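Local coordinates for protein ribose-phosphate pyrophosphokinase (Sulfolobus solfataricus, PDB 4TWB) that catalyses the transfer of the pyrophosphoryl group of ATP to the 1-hydroxyl of ribose 5-phosphate, making the nucleotide precursor PRPP, at residues I45-V50 with G78-T83; I70-R75 with S114-N119; D216-T221 with H246-G251; G223-A228 with E255-V260. All blocks are in the same frame, centred on the assembly; numbering follows the deposited sequence.

Contact 1 of 4, residues I45-V50 with G78-T83; sequences IRDEEV and GAKKLT
Lys80 starts with CG anti to its backbone N (chi1 -156°) and then folds back through bends at chi2 and chi3, a course that lays its chain alongside Asp47, the two side chains pointing the same way. NZ thereby reaches Asp47 OD1 at 3.1 Å, close to the line of that oxygen's C-O bond, in a salt bridge on the surface of the protein. Further back along the same lysine, CB lies 3.3 Å from the backbone O of Asp47. Val50 has the comparable first torsion (chi1 -177°), with CG1 anti to N; its other branch, CG2, comes to 3.8 Å from Ala79 CB. Ile45 CG2 touches that same methyl, so both branched side chains converge on it. The two segments lead into the two parallel strands of a beta-alpha-beta crossover, strand 49-53, helix 60-76 and strand 81-86. The backbones are joined by a run of bonds: Lys80 N donates to Glu48 O at 2.6 Å. Val50 N then donates to Lys81 O at 2.8 Å, and Thr83 N returns a bond to Val50 O at 3.0 Å. Val50 and Leu82 share the face packed by Ile74 of helix 60-76, with Leu82 CD2 slanting across Val50 CB. Glu49 and Lys81 lie on the other face, where Glu49 CG meets Lys81 CB at 3.8 Å while their opposite charges stay beyond salt-bridge range. At the outer end, the Arg46 guanidinium lays one face over Gly78 CA.

Contact 2 of 4, residues I70-R75 with S114-N119; sequences IAETIR and SEVGVN
The Schellman motif that ends helix 105-114, with Gly117 as its C-prime residue at positive phi, sets Val116 and Gly117 against Ala71, Glu72 and Arg75 of helix 60-76. Gly117 N donates to Ser114 O at 3.1 Å, closing a type II turn whose corner carries Val116 to the helix. Although the CB of Val116 leaves away from helix 60-76, its two methyls still meet it: CG1 packs on Ala71 CB at 3.3 Å, and CG2 lies 3.9 Å from Glu72 CG. Arg75 extends with CG anti to N (chi1 177°) and bends at chi3, swinging its guanidinium over the turn. One face of that group lies over the Val116 carbonyl, NH1 being 3.6 Å from Val116 C, while NH2 turns back along its own helix to Glu72 OE2 at 2.8 Å. This salt bridge probably offsets the approach of a second carboxylate, since Glu115 OE2 lies 4.4 Å from Glu72 OE2. The buried Glu72 is also gripped by the second subunit, through Thr108 and His111 of that chain, which places the contact at the dimer interface. Toward the sheet, Ala71 and Val118 both rest on Leu82 of strand 81-86, so the turn abuts both helix 60-76 and that strand, just ahead of strand 120-124.

Contact 3 of 4, residues D216-T221 with H246-G251; sequences DDIIST and HLLLVG. With SO4 (sulfate ion), chain H.
Chain 217-221 runs almost parallel to 246-250, 5° apart end to end, joined as a short two-stranded ladder by His246 N to Asp217 O at 3.0 Å and Ile219 N to His246 O at 3.1 Å. The first segment is the opening part of the PRPP-binding loop of the phosphoribosyltransferase fold, and its Ser220 and Thr221 belong to the ribose 5-phosphate site. Val250 N donates to Ser220 O at 2.9 Å, from above the carbonyl plane. On one face Ile218, with CG1 anti to the carbonyl carbon and CG2 anti to the backbone N (chi1 -58°), sends CG1 to the edge of the His246 ring, 4.0 Å from His246 CD2, and CG2 to Leu248 CD1 at 3.8 Å. Trimming Ile218 to an alanine removes both branches and would probably leave the ring edge and Leu248 CD1 facing a gap. The imidazole is held at both nitrogens, ND1 by Thr270 and NE2 by the backbone O atoms of Val124 and Glu125. On the opposite face Ile219 lies side by side with Leu247, Ile219 CB to Leu247 CD2 3.7 Å, and with Leu249. Ser220 OG is bonded to ATP-binding Arg93, and Asp217 OD2 to His127. A sulfate, probably from the crystallisation liquor, occupies the loop much as a substrate phosphate might: Ser220 N donates to sulfate O3 at 2.8 Å, and Thr221 N to O4 in a straight but longer bond.

Contact 4 of 4, residues G223-A228 with E255-V260; sequences GTIVQA and ERLREV. With SO4 (sulfate ion), chain H.
Val226, with Ile225 beside it, forms the apolar ridge on which Leu257 and Val260 close. The helices that carry them, 223-233 and 253-259, are successive helices of the parallel alpha/beta phosphoribosyltransferase domain; their touching segments run parallel to within 2°, with axes 10.0 Å apart. Along the second helix, Glu255 takes no part in the junction and is tied instead to its own turn: OE1 receives Arg258 NH1 at 3.0 Å, on the syn side of the carboxylate but tilted out of its plane, and close to the guanidinium plane. Arg256 follows at the margin of the contact. Its backbone O lies 3.9 Å from Val226 CG2 and its CG flanks the same methyl, whereas its NH1 makes a weak bond to the backbone O of Thr221, in the loop leading to helix 223-233. Leu257 is the central residue of the contact. With CG anti to the carbonyl carbon (chi1 -75°), the leucine sends CD2 across to 3.5 Å from Val226 CG2, and the same atom touches Ile225 CG2 at 3.7 Å, so a single methyl spans two consecutive residues of the facing helix. Val260, three residues on from Leu257, crosses Val226 at about a right angle, its CG2 3.7 Å from Val226 CG1, and also leans on Thr229 and Arg230 of helix 223-233. At its N terminus helix 223-233 carries residues of the ribose 5-phosphate site and meets a bound sulfate: Gly223 N bonds weakly to sulfate O1, and Thr224 OG1 reaches the same oxygen at 3.1 Å, again weakly.

Overall arrangement
From the N terminus, contact 1 closes the first loop, pairing strands 49-53 and 81-86 around helix 60-76. Contact 2 opens within that helix and closes beyond strand 81-86, so the two cross, and they touch where Leu82 N meets Asn119 OD1; together they tie helix and sheet of the N-terminal domain. The second domain repeats the crossed pattern: contact 3 joins 216-221 to 246-251, contact 4 joins the helices that follow each of them, and the two share a sulfate. The pairs stand in series, on opposite sides of the chain's centre, with contacts 1 and 4 about 45 Å apart between centres. Contacts 2 and 3 both touch the second subunit.

Contact 1 of 4, residues I45-V50 with G78-T83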
loop_
_atom_site.group_PDB
_atom_site.type_symbol
_atom_site.label_atom_id
_atom_site.label_comp_id
_atom_site.label_asym_id
_atom_site.label_seq_id
_atom_site.Cartn_x
_atom_site.Cartn_y
_atom_site.Cartn_z
ATOM N N ILE A 45 20.125 -5.404 16.946
ATOM C CA ILE A 45 20.184 -6.399 15.896
ATOM C C ILE A 45 21.578 -6.346 15.320
ATOM O O ILE A 45 21.983 -7.225 14.570
ATOM C CB ILE A 45 19.204 -6.031 14.775
ATOM C CG1 ILE A 45 17.761 -6.305 15.200
ATOM C CG2 ILE A 45 19.529 -6.775 13.500
ATOM C CD1 ILE A 45 16.772 -5.803 14.185
ATOM N N ARG A 46 22.305 -5.297 15.697
ATOM C CA ARG A 46 23.608 -4.962 15.118
ATOM C C ARG A 46 24.186 -5.990 14.127
ATOM O O ARG A 46 24.365 -5.671 12.952
ATOM C CB ARG A 46 24.622 -4.584 16.214
ATOM C CG ARG A 46 25.976 -4.055 15.707
ATOM C CD ARG A 46 25.854 -3.089 14.516
ATOM N NE ARG A 46 24.954 -1.965 14.775
ATOM C CZ ARG A 46 24.697 -0.997 13.899
ATOM N NH1 ARG A 46 25.280 -1.009 12.702
ATOM N NH2 ARG A 46 23.860 -0.016 14.217
ATOM N N ASP A 47 24.476 -7.211 14.568
ATOM C CA ASP A 47 25.058 -8.178 13.629
ATOM C C ASP A 47 24.302 -9.502 13.497
ATOM O O ASP A 47 24.838 -10.494 12.992
ATOM C CB ASP A 47 26.538 -8.411 13.937
ATOM C CG ASP A 47 27.436 -7.410 13.233
ATOM O OD1 ASP A 47 27.472 -7.422 11.981
ATOM O OD2 ASP A 47 28.103 -6.612 13.932
ATOM N N GLU A 48 23.044 -9.489 13.924
ATOM C CA GLU A 48 22.183 -10.660 13.883
ATOM C C GLU A 48 21.767 -11.069 12.457
ATOM O O GLU A 48 21.740 -10.244 11.536
ATOM C CB GLU A 48 20.939 -10.396 14.727
ATOM C CG GLU A 48 20.485 -11.585 15.536
ATOM C CD GLU A 48 21.446 -11.900 16.655
ATOM O OE1 GLU A 48 21.692 -10.986 17.483
ATOM O OE2 GLU A 48 21.952 -13.050 16.694
ATOM N N GLU A 49 21.466 -12.355 12.281
ATOM C CA GLU A 49 20.789 -12.832 11.080
ATOM C C GLU A 49 19.298 -12.820 11.372
ATOM O O GLU A 49 18.842 -13.372 12.377
ATOM C CB GLU A 49 21.236 -14.243 10.726
ATOM C CG GLU A 49 22.493 -14.305 9.874
ATOM C CD GLU A 49 22.936 -15.736 9.590
ATOM O OE1 GLU A 49 23.323 -16.023 8.432
ATOM O OE2 GLU A 49 22.894 -16.569 10.529
ATOM N N VAL A 50 18.526 -12.182 10.507
ATOM C CA VAL A 50 17.116 -11.987 10.809
ATOM C C VAL A 50 16.178 -12.858 9.972
ATOM O O VAL A 50 16.410 -13.125 8.789
ATOM C CB VAL A 50 16.720 -10.515 10.671
ATOM C CG1 VAL A 50 15.266 -10.317 11.071
ATOM C CG2 VAL A 50 17.619 -9.665 11.532
ATOM N N GLY A 78 21.717 -2.605 11.036
ATOM C CA GLY A 78 22.936 -3.391 11.078
ATOM C C GLY A 78 22.861 -4.868 10.724
ATOM O O GLY A 78 23.890 -5.464 10.396
ATOM N N ALA A 79 21.667 -5.460 10.800
ATOM C CA ALA A 79 21.472 -6.890 10.544
ATOM C C ALA A 79 22.442 -7.473 9.512
ATOM O O ALA A 79 22.792 -6.802 8.531
ATOM C CB ALA A 79 20.046 -7.148 10.110
ATOM N N LYS A 80 22.852 -8.728 9.725
ATOM C CA LYS A 80 23.858 -9.372 8.873
ATOM C C LYS A 80 23.231 -9.982 7.626
ATOM O O LYS A 80 23.840 -10.037 6.547
ATOM C CB LYS A 80 24.630 -10.447 9.653
ATOM C CG LYS A 80 26.027 -10.772 9.093
ATOM C CD LYS A 80 27.034 -9.627 9.346
ATOM C CE LYS A 80 26.891 -8.467 8.342
ATOM N NZ LYS A 80 27.404 -7.147 8.845
ATOM N N LYS A 81 21.997 -10.439 7.782
ATOM C CA LYS A 81 21.271 -11.066 6.684
ATOM C C LYS A 81 19.779 -10.909 6.943
ATOM O O LYS A 81 19.312 -11.046 8.083
ATOM C CB LYS A 81 21.629 -12.548 6.602
ATOM C CG LYS A 81 21.308 -13.223 5.276
ATOM C CD LYS A 81 21.183 -14.731 5.464
ATOM C CE LYS A 81 21.376 -15.478 4.155
ATOM N NZ LYS A 81 21.401 -16.954 4.382
ATOM N N LEU A 82 19.035 -10.598 5.888
ATOM C CA LEU A 82 17.594 -10.480 6.013
ATOM C C LEU A 82 16.954 -11.609 5.224
ATOM O O LEU A 82 17.166 -11.733 4.012
ATOM C CB LEU A 82 17.095 -9.134 5.479
ATOM C CG LEU A 82 15.857 -8.544 6.156
ATOM C CD1 LEU A 82 14.977 -7.886 5.105
ATOM C CD2 LEU A 82 15.064 -9.575 6.959
ATOM N N THR A 83 16.181 -12.432 5.927
ATOM C CA THR A 83 15.354 -13.441 5.289
ATOM C C THR A 83 13.906 -13.054 5.499
ATOM O O THR A 83 13.419 -12.981 6.633
ATOM C CB THR A 83 15.596 -14.833 5.873
ATOM O OG1 THR A 83 16.908 -15.283 5.506
ATOM C CG2 THR A 83 14.560 -15.805 5.345
#

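Contact 2 of 4, residues I70-R75 with S114-N119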
loop_
_atom_site.group_PDB
_atom_site.type_symbol
_atom_site.label_atom_id
_atom_site.label_comp_id
_atom_site.label_asym_id
_atom_site.label_seq_id
_atom_site.Cartn_x
_atom_site.Cartn_y
_atom_site.Cartn_z
ATOM N N ILE A 70 9.719 -2.029 7.139
ATOM C CA ILE A 70 10.361 -2.887 8.119
ATOM C C ILE A 70 11.683 -3.432 7.566
ATOM O O ILE A 70 12.699 -3.470 8.262
ATOM C CB ILE A 70 9.459 -4.061 8.504
ATOM C CG1 ILE A 70 8.207 -3.552 9.217
ATOM C CG2 ILE A 70 10.220 -5.065 9.378
ATOM C CD1 ILE A 70 7.119 -4.586 9.371
ATOM N N ALA A 71 11.670 -3.841 6.304
ATOM C CA ALA A 71 12.860 -4.402 5.693
ATOM C C ALA A 71 14.034 -3.424 5.702
ATOM O O ALA A 71 15.109 -3.755 6.192
ATOM C CB ALA A 71 12.560 -4.853 4.290
ATOM N N GLU A 72 13.835 -2.224 5.164
ATOM C CA GLU A 72 14.899 -1.214 5.168
ATOM C C GLU A 72 15.374 -0.862 6.577
ATOM O O GLU A 72 16.571 -0.772 6.821
ATOM C CB GLU A 72 14.495 0.050 4.408
ATOM C CG GLU A 72 15.053 0.099 2.993
ATOM C CD GLU A 72 15.357 1.510 2.538
ATOM O OE1 GLU A 72 14.882 2.462 3.194
ATOM O OE2 GLU A 72 16.079 1.668 1.529
ATOM N N THR A 73 14.438 -0.673 7.498
ATOM C CA THR A 73 14.790 -0.439 8.893
ATOM C C THR A 73 15.741 -1.509 9.437
ATOM O O THR A 73 16.740 -1.193 10.086
ATOM C CB THR A 73 13.533 -0.406 9.782
ATOM O OG1 THR A 73 12.596 0.553 9.266
ATOM C CG2 THR A 73 13.899 -0.050 11.216
ATOM N N ILE A 74 15.421 -2.775 9.172
ATOM C CA ILE A 74 16.246 -3.897 9.623
ATOM C C ILE A 74 17.641 -3.846 9.022
ATOM O O ILE A 74 18.619 -4.040 9.731
ATOM C CB ILE A 74 15.580 -5.269 9.329
ATOM C CG1 ILE A 74 14.445 -5.537 10.323
ATOM C CG2 ILE A 74 16.600 -6.388 9.409
ATOM C CD1 ILE A 74 13.409 -6.532 9.815
ATOM N N ARG A 75 17.740 -3.590 7.721
ATOM C CA ARG A 75 19.048 -3.485 7.087
ATOM C C ARG A 75 19.804 -2.282 7.650
ATOM O O ARG A 75 21.019 -2.335 7.851
ATOM C CB ARG A 75 18.919 -3.382 5.563
ATOM C CG ARG A 75 20.255 -3.200 4.856
ATOM C CD ARG A 75 20.068 -2.801 3.402
ATOM N NE ARG A 75 19.434 -1.491 3.272
ATOM C CZ ARG A 75 18.928 -1.010 2.138
ATOM N NH1 ARG A 75 18.980 -1.738 1.022
ATOM N NH2 ARG A 75 18.369 0.198 2.121
ATOM N N SER A 114 14.400 -6.626 -3.370
ATOM C CA SER A 114 15.860 -6.747 -3.486
ATOM C C SER A 114 16.519 -5.447 -3.033
ATOM O O SER A 114 17.315 -5.440 -2.089
ATOM C CB SER A 114 16.290 -7.079 -4.921
ATOM O OG SER A 114 15.727 -8.295 -5.384
ATOM N N GLU A 115 16.198 -4.356 -3.736
ATOM C CA GLU A 115 16.354 -3.010 -3.196
ATOM C C GLU A 115 15.583 -3.112 -1.895
ATOM O O GLU A 115 14.694 -3.945 -1.799
ATOM C CB GLU A 115 15.696 -2.013 -4.150
ATOM C CG GLU A 115 15.393 -0.638 -3.564
ATOM C CD GLU A 115 16.599 0.288 -3.581
ATOM O OE1 GLU A 115 17.557 0.003 -4.341
ATOM O OE2 GLU A 115 16.585 1.301 -2.837
ATOM N N VAL A 116 15.908 -2.328 -0.881
ATOM C CA VAL A 116 15.194 -2.452 0.401
ATOM C C VAL A 116 15.847 -3.467 1.332
ATOM O O VAL A 116 15.659 -3.406 2.549
ATOM C CB VAL A 116 13.678 -2.772 0.228
ATOM C CG1 VAL A 116 13.199 -3.749 1.274
ATOM C CG2 VAL A 116 12.836 -1.513 0.273
ATOM N N GLY A 117 16.608 -4.399 0.759
ATOM C CA GLY A 117 17.553 -5.206 1.528
ATOM C C GLY A 117 17.245 -6.663 1.868
ATOM O O GLY A 117 17.941 -7.257 2.698
ATOM N N VAL A 118 16.218 -7.248 1.253
ATOM C CA VAL A 118 15.911 -8.662 1.482
ATOM C C VAL A 118 16.914 -9.553 0.740
ATOM O O VAL A 118 17.091 -9.451 -0.481
ATOM C CB VAL A 118 14.472 -9.018 1.054
ATOM C CG1 VAL A 118 14.224 -10.483 1.259
ATOM C CG2 VAL A 118 13.463 -8.211 1.842
ATOM N N ASN A 119 17.572 -10.428 1.489
ATOM C CA ASN A 119 18.583 -11.308 0.918
ATOM C C ASN A 119 17.962 -12.606 0.434
ATOM O O ASN A 119 18.219 -13.075 -0.680
ATOM C CB ASN A 119 19.656 -11.631 1.960
ATOM C CG ASN A 119 20.455 -10.414 2.372
ATOM O OD1 ASN A 119 20.473 -10.025 3.545
ATOM N ND2 ASN A 119 21.114 -9.798 1.404
#

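Contact 3 of 4, residues D216-T221 with H246-G251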
loop_
_atom_site.group_PDB
_atom_site.type_symbol
_atom_site.label_atom_id
_atom_site.label_comp_id
_atom_site.label_asym_id
_atom_site.label_seq_id
_atom_site.Cartn_x
_atom_site.Cartn_y
_atom_site.Cartn_z
ATOM N N ASP A 216 -6.773 -26.447 -4.753
ATOM C CA ASP A 216 -6.188 -25.379 -5.567
ATOM C C ASP A 216 -5.225 -24.568 -4.705
ATOM O O ASP A 216 -5.233 -24.682 -3.474
ATOM C CB ASP A 216 -7.280 -24.471 -6.157
ATOM C CG ASP A 216 -6.938 -23.966 -7.556
ATOM O OD1 ASP A 216 -7.818 -23.364 -8.209
ATOM O OD2 ASP A 216 -5.787 -24.168 -8.002
ATOM N N ASP A 217 -4.390 -23.755 -5.345
ATOM C CA ASP A 217 -3.468 -22.912 -4.594
ATOM C C ASP A 217 -4.222 -21.802 -3.871
ATOM O O ASP A 217 -4.004 -21.561 -2.686
ATOM C CB ASP A 217 -2.347 -22.350 -5.479
ATOM C CG ASP A 217 -2.842 -21.339 -6.505
ATOM O OD1 ASP A 217 -3.929 -21.576 -7.085
ATOM O OD2 ASP A 217 -2.126 -20.324 -6.736
ATOM N N ILE A 218 -5.132 -21.150 -4.585
ATOM C CA ILE A 218 -5.880 -20.030 -4.030
ATOM C C ILE A 218 -7.389 -20.195 -4.222
ATOM O O ILE A 218 -7.846 -20.708 -5.241
ATOM C CB ILE A 218 -5.459 -18.714 -4.713
ATOM C CG1 ILE A 218 -3.962 -18.472 -4.538
ATOM C CG2 ILE A 218 -6.271 -17.537 -4.177
ATOM C CD1 ILE A 218 -3.452 -17.373 -5.400
ATOM N N ILE A 219 -8.168 -19.758 -3.242
ATOM C CA ILE A 219 -9.611 -19.652 -3.429
ATOM C C ILE A 219 -10.079 -18.238 -3.065
ATOM O O ILE A 219 -10.040 -17.834 -1.898
ATOM C CB ILE A 219 -10.375 -20.718 -2.622
ATOM C CG1 ILE A 219 -10.100 -22.110 -3.193
ATOM C CG2 ILE A 219 -11.863 -20.460 -2.670
ATOM C CD1 ILE A 219 -10.715 -23.223 -2.376
ATOM N N SER A 220 -10.494 -17.481 -4.079
ATOM C CA SER A 220 -10.930 -16.095 -3.895
ATOM C C SER A 220 -12.442 -15.984 -3.901
ATOM O O SER A 220 -13.074 -15.933 -2.850
ATOM C CB SER A 220 -10.370 -15.194 -4.995
ATOM O OG SER A 220 -9.017 -14.868 -4.755
ATOM N N THR A 221 -13.011 -15.920 -5.098
ATOM C CA THR A 221 -14.449 -15.849 -5.261
ATOM C C THR A 221 -15.030 -17.237 -5.021
ATOM O O THR A 221 -16.100 -17.388 -4.428
ATOM C CB THR A 221 -14.836 -15.365 -6.675
ATOM O OG1 THR A 221 -14.441 -16.339 -7.647
ATOM C CG2 THR A 221 -14.163 -14.053 -7.002
ATOM N N HIS A 246 -3.992 -20.852 0.196
ATOM C CA HIS A 246 -4.411 -19.489 0.482
ATOM C C HIS A 246 -5.916 -19.322 0.349
ATOM O O HIS A 246 -6.447 -19.289 -0.761
ATOM C CB HIS A 246 -3.695 -18.509 -0.451
ATOM C CG HIS A 246 -2.217 -18.723 -0.522
ATOM N ND1 HIS A 246 -1.385 -18.517 0.558
ATOM C CD2 HIS A 246 -1.425 -19.142 -1.538
ATOM C CE1 HIS A 246 -0.142 -18.792 0.207
ATOM N NE2 HIS A 246 -0.139 -19.179 -1.060
ATOM N N LEU A 247 -6.606 -19.213 1.480
ATOM C CA LEU A 247 -8.057 -19.027 1.464
ATOM C C LEU A 247 -8.465 -17.561 1.577
ATOM O O LEU A 247 -8.835 -17.104 2.660
ATOM C CB LEU A 247 -8.706 -19.816 2.595
ATOM C CG LEU A 247 -9.157 -21.247 2.333
ATOM C CD1 LEU A 247 -9.978 -21.756 3.501
ATOM C CD2 LEU A 247 -9.965 -21.307 1.052
ATOM N N LEU A 248 -8.402 -16.828 0.467
ATOM C CA LEU A 248 -8.801 -15.414 0.446
ATOM C C LEU A 248 -10.286 -15.290 0.139
ATOM O O LEU A 248 -10.661 -14.769 -0.912
ATOM C CB LEU A 248 -8.041 -14.646 -0.643
ATOM C CG LEU A 248 -6.560 -14.924 -0.896
ATOM C CD1 LEU A 248 -6.146 -14.333 -2.226
ATOM C CD2 LEU A 248 -5.720 -14.363 0.235
ATOM N N LEU A 249 -11.140 -15.763 1.035
ATOM C CA LEU A 249 -12.555 -15.858 0.710
ATOM C C LEU A 249 -13.184 -14.483 0.560
ATOM O O LEU A 249 -13.224 -13.697 1.505
ATOM C CB LEU A 249 -13.283 -16.698 1.750
ATOM C CG LEU A 249 -12.822 -18.153 1.772
ATOM C CD1 LEU A 249 -13.396 -18.873 2.986
ATOM C CD2 LEU A 249 -13.206 -18.854 0.480
ATOM N N VAL A 250 -13.690 -14.215 -0.637
ATOM C CA VAL A 250 -14.114 -12.881 -1.018
ATOM C C VAL A 250 -15.622 -12.714 -1.138
ATOM O O VAL A 250 -16.242 -13.232 -2.069
ATOM C CB VAL A 250 -13.430 -12.456 -2.335
ATOM C CG1 VAL A 250 -14.266 -11.437 -3.076
ATOM C CG2 VAL A 250 -12.048 -11.908 -2.043
ATOM N N GLY A 251 -16.200 -11.969 -0.198
ATOM C CA GLY A 251 -17.614 -11.639 -0.239
ATOM C C GLY A 251 -18.513 -12.854 -0.103
ATOM O O GLY A 251 -18.690 -13.390 0.997
HETATM S S SO4 H . -11.209 -17.817 -7.929
HETATM O O1 SO4 H . -12.288 -18.263 -8.802
HETATM O O2 SO4 H . -9.925 -18.244 -8.480
HETATM O O3 SO4 H . -11.393 -18.407 -6.602
HETATM O O4 SO4 H . -11.246 -16.349 -7.839
#

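Contact 4 of 4, residues G223-A228 with E255-V260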
loop_
_atom_site.group_PDB
_atom_site.type_symbol
_atom_site.label_atom_id
_atom_site.label_comp_id
_atom_site.label_asym_id
_atom_site.label_seq_id
_atom_site.Cartn_x
_atom_site.Cartn_y
_atom_site.Cartn_z
ATOM N N GLY A 223 -15.204 -19.396 -7.680
ATOM C CA GLY A 223 -15.824 -19.735 -8.947
ATOM C C GLY A 223 -15.345 -21.043 -9.546
ATOM O O GLY A 223 -16.156 -21.849 -10.006
ATOM N N THR A 224 -14.033 -21.264 -9.543
ATOM C CA THR A 224 -13.471 -22.459 -10.159
ATOM C C THR A 224 -13.875 -23.675 -9.343
ATOM O O THR A 224 -14.156 -24.742 -9.887
ATOM C CB THR A 224 -11.929 -22.391 -10.254
ATOM O OG1 THR A 224 -11.471 -21.072 -9.924
ATOM C CG2 THR A 224 -11.461 -22.758 -11.657
ATOM N N ILE A 225 -13.909 -23.501 -8.027
ATOM C CA ILE A 225 -14.261 -24.571 -7.100
ATOM C C ILE A 225 -15.734 -24.944 -7.210
ATOM O O ILE A 225 -16.104 -26.100 -7.020
ATOM C CB ILE A 225 -13.931 -24.164 -5.646
ATOM C CG1 ILE A 225 -12.429 -23.876 -5.500
ATOM C CG2 ILE A 225 -14.390 -25.226 -4.652
ATOM C CD1 ILE A 225 -11.537 -25.067 -5.816
ATOM N N VAL A 226 -16.576 -23.967 -7.528
ATOM C CA VAL A 226 -18.006 -24.223 -7.672
ATOM C C VAL A 226 -18.316 -25.003 -8.942
ATOM O O VAL A 226 -19.063 -25.964 -8.910
ATOM C CB VAL A 226 -18.839 -22.932 -7.649
ATOM C CG1 VAL A 226 -20.206 -23.180 -8.247
ATOM C CG2 VAL A 226 -18.971 -22.414 -6.229
ATOM N N GLN A 227 -17.746 -24.586 -10.063
ATOM C CA GLN A 227 -17.911 -25.339 -11.305
ATOM C C GLN A 227 -17.387 -26.757 -11.164
ATOM O O GLN A 227 -17.934 -27.682 -11.753
ATOM C CB GLN A 227 -17.212 -24.650 -12.474
ATOM C CG GLN A 227 -17.907 -23.383 -12.935
ATOM C CD GLN A 227 -17.439 -22.936 -14.305
ATOM O OE1 GLN A 227 -16.780 -23.691 -15.023
ATOM N NE2 GLN A 227 -17.780 -21.704 -14.676
ATOM N N ALA A 228 -16.326 -26.929 -10.383
ATOM C CA ALA A 228 -15.754 -28.255 -10.167
ATOM C C ALA A 228 -16.604 -29.106 -9.226
ATOM O O ALA A 228 -16.644 -30.315 -9.363
ATOM C CB ALA A 228 -14.343 -28.143 -9.643
ATOM N N GLU A 255 -20.393 -18.674 1.508
ATOM C CA GLU A 255 -21.783 -19.066 1.314
ATOM C C GLU A 255 -22.023 -19.652 -0.080
ATOM O O GLU A 255 -22.694 -20.669 -0.224
ATOM C CB GLU A 255 -22.738 -17.895 1.572
ATOM C CG GLU A 255 -24.219 -18.304 1.590
ATOM C CD GLU A 255 -24.514 -19.446 2.566
ATOM O OE1 GLU A 255 -23.924 -19.455 3.674
ATOM O OE2 GLU A 255 -25.334 -20.335 2.226
ATOM N N ARG A 256 -21.474 -19.009 -1.100
ATOM C CA ARG A 256 -21.608 -19.487 -2.470
ATOM C C ARG A 256 -21.190 -20.954 -2.581
ATOM O O ARG A 256 -21.678 -21.681 -3.448
ATOM C CB ARG A 256 -20.780 -18.614 -3.423
ATOM C CG ARG A 256 -21.018 -18.846 -4.916
ATOM C CD ARG A 256 -20.169 -17.888 -5.777
ATOM N NE ARG A 256 -20.510 -16.478 -5.530
ATOM C CZ ARG A 256 -19.690 -15.574 -4.992
ATOM N NH1 ARG A 256 -18.454 -15.904 -4.648
ATOM N NH2 ARG A 256 -20.106 -14.330 -4.807
ATOM N N LEU A 257 -20.298 -21.386 -1.692
ATOM C CA LEU A 257 -19.810 -22.766 -1.686
ATOM C C LEU A 257 -20.727 -23.717 -0.916
ATOM O O LEU A 257 -21.026 -24.807 -1.389
ATOM C CB LEU A 257 -18.379 -22.848 -1.141
ATOM C CG LEU A 257 -17.270 -22.365 -2.085
ATOM C CD1 LEU A 257 -15.926 -22.390 -1.394
ATOM C CD2 LEU A 257 -17.214 -23.184 -3.356
ATOM N N ARG A 258 -21.161 -23.307 0.272
ATOM C CA ARG A 258 -22.108 -24.090 1.058
ATOM C C ARG A 258 -23.354 -24.407 0.238
ATOM O O ARG A 258 -23.915 -25.503 0.339
ATOM C CB ARG A 258 -22.489 -23.342 2.343
ATOM C CG ARG A 258 -23.604 -23.988 3.154
ATOM C CD ARG A 258 -23.769 -23.324 4.518
ATOM N NE ARG A 258 -22.564 -23.434 5.344
ATOM C CZ ARG A 258 -21.832 -22.402 5.763
ATOM N NH1 ARG A 258 -22.178 -21.157 5.450
ATOM N NH2 ARG A 258 -20.753 -22.612 6.508
ATOM N N GLU A 259 -23.771 -23.448 -0.585
ATOM C CA GLU A 259 -24.968 -23.597 -1.413
ATOM C C GLU A 259 -24.845 -24.713 -2.456
ATOM O O GLU A 259 -25.818 -25.402 -2.751
ATOM C CB GLU A 259 -25.329 -22.268 -2.095
ATOM C CG GLU A 259 -26.088 -21.275 -1.204
ATOM C CD GLU A 259 -26.128 -19.855 -1.776
ATOM O OE1 GLU A 259 -26.425 -18.910 -1.008
ATOM O OE2 GLU A 259 -25.861 -19.685 -2.990
ATOM N N VAL A 260 -23.651 -24.883 -3.016
ATOM C CA VAL A 260 -23.396 -25.940 -3.992
ATOM C C VAL A 260 -22.996 -27.233 -3.285
ATOM O O VAL A 260 -22.683 -28.234 -3.927
ATOM C CB VAL A 260 -22.318 -25.526 -5.009
ATOM C CG1 VAL A 260 -22.182 -26.560 -6.100
ATOM C CG2 VAL A 260 -22.675 -24.194 -5.623
HETATM S S SO4 H . -11.209 -17.817 -7.929
HETATM O O1 SO4 H . -12.288 -18.263 -8.802
HETATM O O2 SO4 H . -9.925 -18.244 -8.480
HETATM O O3 SO4 H . -11.393 -18.407 -6.602
HETATM O O4 SO4 H . -11.246 -16.349 -7.839
#